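Local structure of probable exosome complex exonuclease 2 (Archaeoglobus fulgidus, 3M7N) at residues 31-36 against 51-56. The protein probably serves as a non-catalytic subunit of the archaeal RNA-degrading exosome, helping to shape the active site of its partner Rrp41. Sequence-based numbering, arbitrary orientation.
Sequences EFRKVE and VKLGDT
Glu-36 and Lys-52 face each other as an antiparallel hydrogen-bonded pair, a worked example of how backbone bonds and side chains together fasten the start of an edge strand. Glu-36 N donates to Lys-52 O, and Lys-52 N returns the bond to Glu-36 O at 2.7 Å. Next to it, toward the open end of the hairpin, Val-35 and Leu-53 form the non-hydrogen-bonded pair, where Val-35 CA approaches Lys-52 O at 3.2 Å in a CA-H...O contact. Just outside the paired strands, where Lys-34 precedes one and Gly-54 follows the other, Gly-54 N donates to Lys-34 O at 2.9 Å in a nearly straight bond (N-H...O 172°), and a water donates to both Lys-34 O and Gly-54 O. Gly-54 lies in the type II' turn from Leu-53 to Thr-56.

Among polar side chains, Arg-33 reaches over this turn. Bends at chi2 (105°) and chi3 (113°) turn one face of its guanidinium to Leu-53 O, which lies 3.6 Å from the plane, over the centre of the group. A second water accepts from Arg-33 NH1 and from Asp-55 N, while NH2 forms a salt bridge with Asp-199. Putting a leucine in place of Arg-33 would probably leave Asp-199 without this cationic mate and the water at Asp-55 N without its second donor. On the other face of the sheet from Val-35 and Leu-53, Glu-36 and Lys-52 run side by side, with Glu-36 CB 4.0 Å from Lys-52 CB. Glu-36 OE2 also forms a salt bridge with Lys-34 NZ.

Apolar contact centres on Leu-53 CD1, which touches Val-35 CG2 at 3.9 Å and the edge of the Phe-32 ring at CD2.

The contact lies at the open end of the hairpin of strands 35-39 and 47-53, the turn leading on to strand 56-67, next in the sheet; helix 148-161 packs on Leu-53 and Phe-32, and helix 235-253 on Phe-32 and Val-35.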
ATOM      1  N   GLU H  31      38.476 -10.782  14.045  1.00 21.48           N
ATOM      2  CA  GLU H  31      39.141 -10.559  12.753  1.00 26.78           C
ATOM      3  C   GLU H  31      38.219 -10.131  11.587  1.00 25.17           C
ATOM      4  O   GLU H  31      37.328 -10.880  11.183  1.00 27.31           O
ATOM      5  CB  GLU H  31      39.914 -11.830  12.351  1.00 23.06           C
ATOM      6  CG  GLU H  31      40.628 -11.719  11.041  1.00 24.83           C
ATOM      7  CD  GLU H  31      41.353 -13.001  10.658  1.00 31.25           C
ATOM      8  OE1 GLU H  31      41.304 -13.976  11.440  1.00 28.66           O
ATOM      9  OE2 GLU H  31      41.953 -13.036   9.557  1.00 31.11           O
ATOM     10  N   PHE H  32      38.453  -8.943  11.037  1.00 25.31           N
ATOM     11  CA  PHE H  32      37.767  -8.484   9.820  1.00 25.44           C
ATOM     12  C   PHE H  32      38.216  -9.254   8.581  1.00 27.53           C
ATOM     13  O   PHE H  32      39.347  -9.744   8.514  1.00 29.39           O
ATOM     14  CB  PHE H  32      38.018  -6.989   9.593  1.00 25.95           C
ATOM     15  CG  PHE H  32      36.988  -6.097  10.225  1.00 25.56           C
ATOM     16  CD1 PHE H  32      36.968  -5.908  11.601  1.00 24.92           C
ATOM     17  CD2 PHE H  32      36.036  -5.440   9.436  1.00 23.41           C
ATOM     18  CE1 PHE H  32      36.008  -5.082  12.196  1.00 24.73           C
ATOM     19  CE2 PHE H  32      35.070  -4.617  10.015  1.00 23.55           C
ATOM     20  CZ  PHE H  32      35.061  -4.434  11.410  1.00 25.45           C
ATOM     21  N   ARG H  33      37.342  -9.367   7.589  1.00 31.85           N
ATOM     22  CA  ARG H  33      37.789  -9.867   6.291  1.00 27.96           C
ATOM     23  C   ARG H  33      38.667  -8.815   5.613  1.00 29.05           C
ATOM     24  O   ARG H  33      38.803  -7.686   6.085  1.00 24.26           O
ATOM     25  CB  ARG H  33      36.630 -10.204   5.364  1.00 28.96           C
ATOM     26  CG  ARG H  33      35.615 -11.205   5.881  1.00 28.01           C
ATOM     27  CD  ARG H  33      34.387 -10.435   6.259  1.00 32.03           C
ATOM     28  NE  ARG H  33      33.254 -10.729   5.414  1.00 31.27           N
ATOM     29  CZ  ARG H  33      32.126 -10.018   5.363  1.00 30.19           C
ATOM     30  NH1 ARG H  33      31.160 -10.413   4.546  1.00 30.89           N
ATOM     31  NH2 ARG H  33      31.950  -8.933   6.100  1.00 22.25           N
ATOM     32  N   LYS H  34      39.259  -9.202   4.494  1.00 29.54           N
ATOM     33  CA  LYS H  34      40.065  -8.305   3.707  1.00 26.59           C
ATOM     34  C   LYS H  34      39.218  -7.096   3.331  1.00 29.34           C
ATOM     35  O   LYS H  34      38.078  -7.235   2.876  1.00 29.45           O
ATOM     36  CB  LYS H  34      40.532  -9.048   2.462  1.00 37.69           C
ATOM     37  CG  LYS H  34      41.448  -8.284   1.516  1.00 42.84           C
ATOM     38  CD  LYS H  34      41.941  -9.259   0.417  1.00 54.64           C
ATOM     39  CE  LYS H  34      42.832  -8.597  -0.633  1.00 55.70           C
ATOM     40  NZ  LYS H  34      42.047  -7.907  -1.691  1.00 55.36           N
ATOM     41  N   VAL H  35      39.778  -5.912   3.537  1.00 22.95           N
ATOM     42  CA  VAL H  35      39.121  -4.674   3.216  1.00 25.43           C
ATOM     43  C   VAL H  35      39.827  -4.035   2.034  1.00 29.80           C
ATOM     44  O   VAL H  35      41.035  -4.073   1.938  1.00 30.40           O
ATOM     45  CB  VAL H  35      39.221  -3.707   4.380  1.00 29.32           C
ATOM     46  CG1 VAL H  35      38.771  -2.332   3.957  1.00 29.63           C
ATOM     47  CG2 VAL H  35      38.417  -4.217   5.548  1.00 30.91           C
ATOM     48  N   GLU H  36      39.062  -3.452   1.129  1.00 34.92           N
ATOM     49  CA  GLU H  36      39.635  -2.700   0.032  1.00 32.41           C
ATOM     50  C   GLU H  36      38.854  -1.404  -0.103  1.00 29.39           C
ATOM     51  O   GLU H  36      37.615  -1.422  -0.152  1.00 30.21           O
ATOM     52  CB  GLU H  36      39.530  -3.512  -1.251  1.00 34.31           C
ATOM     53  CG  GLU H  36      40.786  -3.567  -2.047  1.00 35.70           C
ATOM     54  CD  GLU H  36      40.616  -4.358  -3.331  1.00 49.76           C
ATOM     55  OE1 GLU H  36      40.915  -3.799  -4.414  1.00 52.86           O
ATOM     56  OE2 GLU H  36      40.181  -5.534  -3.249  1.00 46.71           O
ATOM     57  N   VAL H  51      34.007   0.446  -1.372  1.00 25.37           N
ATOM     58  CA  VAL H  51      34.615  -0.429  -0.402  1.00 24.00           C
ATOM     59  C   VAL H  51      34.244  -1.882  -0.610  1.00 24.52           C
ATOM     60  O   VAL H  51      33.081  -2.210  -0.811  1.00 29.59           O
ATOM     61  CB  VAL H  51      34.209  -0.023   1.019  1.00 25.64           C
ATOM     62  CG1 VAL H  51      34.504  -1.174   2.022  1.00 20.16           C
ATOM     63  CG2 VAL H  51      34.892   1.266   1.386  1.00 19.00           C
ATOM     64  N   LYS H  52      35.247  -2.747  -0.538  1.00 26.78           N
ATOM     65  CA  LYS H  52      35.033  -4.187  -0.484  1.00 31.16           C
ATOM     66  C   LYS H  52      35.445  -4.726   0.882  1.00 31.02           C
ATOM     67  O   LYS H  52      36.548  -4.450   1.379  1.00 28.29           O
ATOM     68  CB  LYS H  52      35.819  -4.908  -1.585  1.00 33.36           C
ATOM     69  CG  LYS H  52      35.501  -4.408  -2.984  1.00 36.95           C
ATOM     70  CD  LYS H  52      36.374  -5.084  -4.025  1.00 36.49           C
ATOM     71  CE  LYS H  52      35.874  -4.748  -5.416  1.00 35.67           C
ATOM     72  NZ  LYS H  52      36.819  -5.202  -6.474  1.00 44.00           N
ATOM     73  N   LEU H  53      34.535  -5.489   1.470  1.00 27.45           N
ATOM     74  CA  LEU H  53      34.691  -6.057   2.790  1.00 27.34           C
ATOM     75  C   LEU H  53      34.379  -7.520   2.620  1.00 22.95           C
ATOM     76  O   LEU H  53      33.224  -7.904   2.644  1.00 27.59           O
ATOM     77  CB  LEU H  53      33.686  -5.411   3.755  1.00 23.91           C
ATOM     78  CG  LEU H  53      33.627  -5.965   5.174  1.00 25.33           C
ATOM     79  CD1 LEU H  53      35.043  -6.185   5.640  1.00 27.40           C
ATOM     80  CD2 LEU H  53      32.866  -5.049   6.145  1.00 21.64           C
ATOM     81  N   GLY H  54      35.406  -8.342   2.450  1.00 24.84           N
ATOM     82  CA  GLY H  54      35.196  -9.693   1.953  1.00 30.04           C
ATOM     83  C   GLY H  54      34.505  -9.597   0.597  1.00 30.35           C
ATOM     84  O   GLY H  54      34.963  -8.857  -0.277  1.00 28.87           O
ATOM     85  N   ASP H  55      33.394 -10.308   0.424  1.00 26.60           N
ATOM     86  CA  ASP H  55      32.610 -10.210  -0.815  1.00 27.30           C
ATOM     87  C   ASP H  55      31.538  -9.120  -0.783  1.00 30.74           C
ATOM     88  O   ASP H  55      30.908  -8.826  -1.805  1.00 30.15           O
ATOM     89  CB  ASP H  55      31.984 -11.552  -1.192  1.00 30.13           C
ATOM     90  CG  ASP H  55      33.026 -12.597  -1.566  1.00 28.65           C
ATOM     91  OD1 ASP H  55      32.845 -13.774  -1.218  1.00 39.81           O
ATOM     92  OD2 ASP H  55      34.036 -12.244  -2.201  1.00 32.59           O
ATOM     93  N   THR H  56      31.350  -8.503   0.379  1.00 26.92           N
ATOM     94  CA  THR H  56      30.487  -7.339   0.482  1.00 25.07           C
ATOM     95  C   THR H  56      31.055  -6.122  -0.266  1.00 25.58           C
ATOM     96  O   THR H  56      32.240  -5.809  -0.151  1.00 25.29           O
ATOM     97  CB  THR H  56      30.183  -7.004   1.962  1.00 23.82           C
ATOM     98  OG1 THR H  56      29.324  -8.013   2.482  1.00 27.52           O
ATOM     99  CG2 THR H  56      29.497  -5.651   2.106  1.00 17.82           C
TER
HETATM  100  O   HOH W   1      32.546 -11.977   2.395  1.00 30.90           O
HETATM  101  O   HOH W   2      37.419  -7.713  -0.095  1.00 33.24           O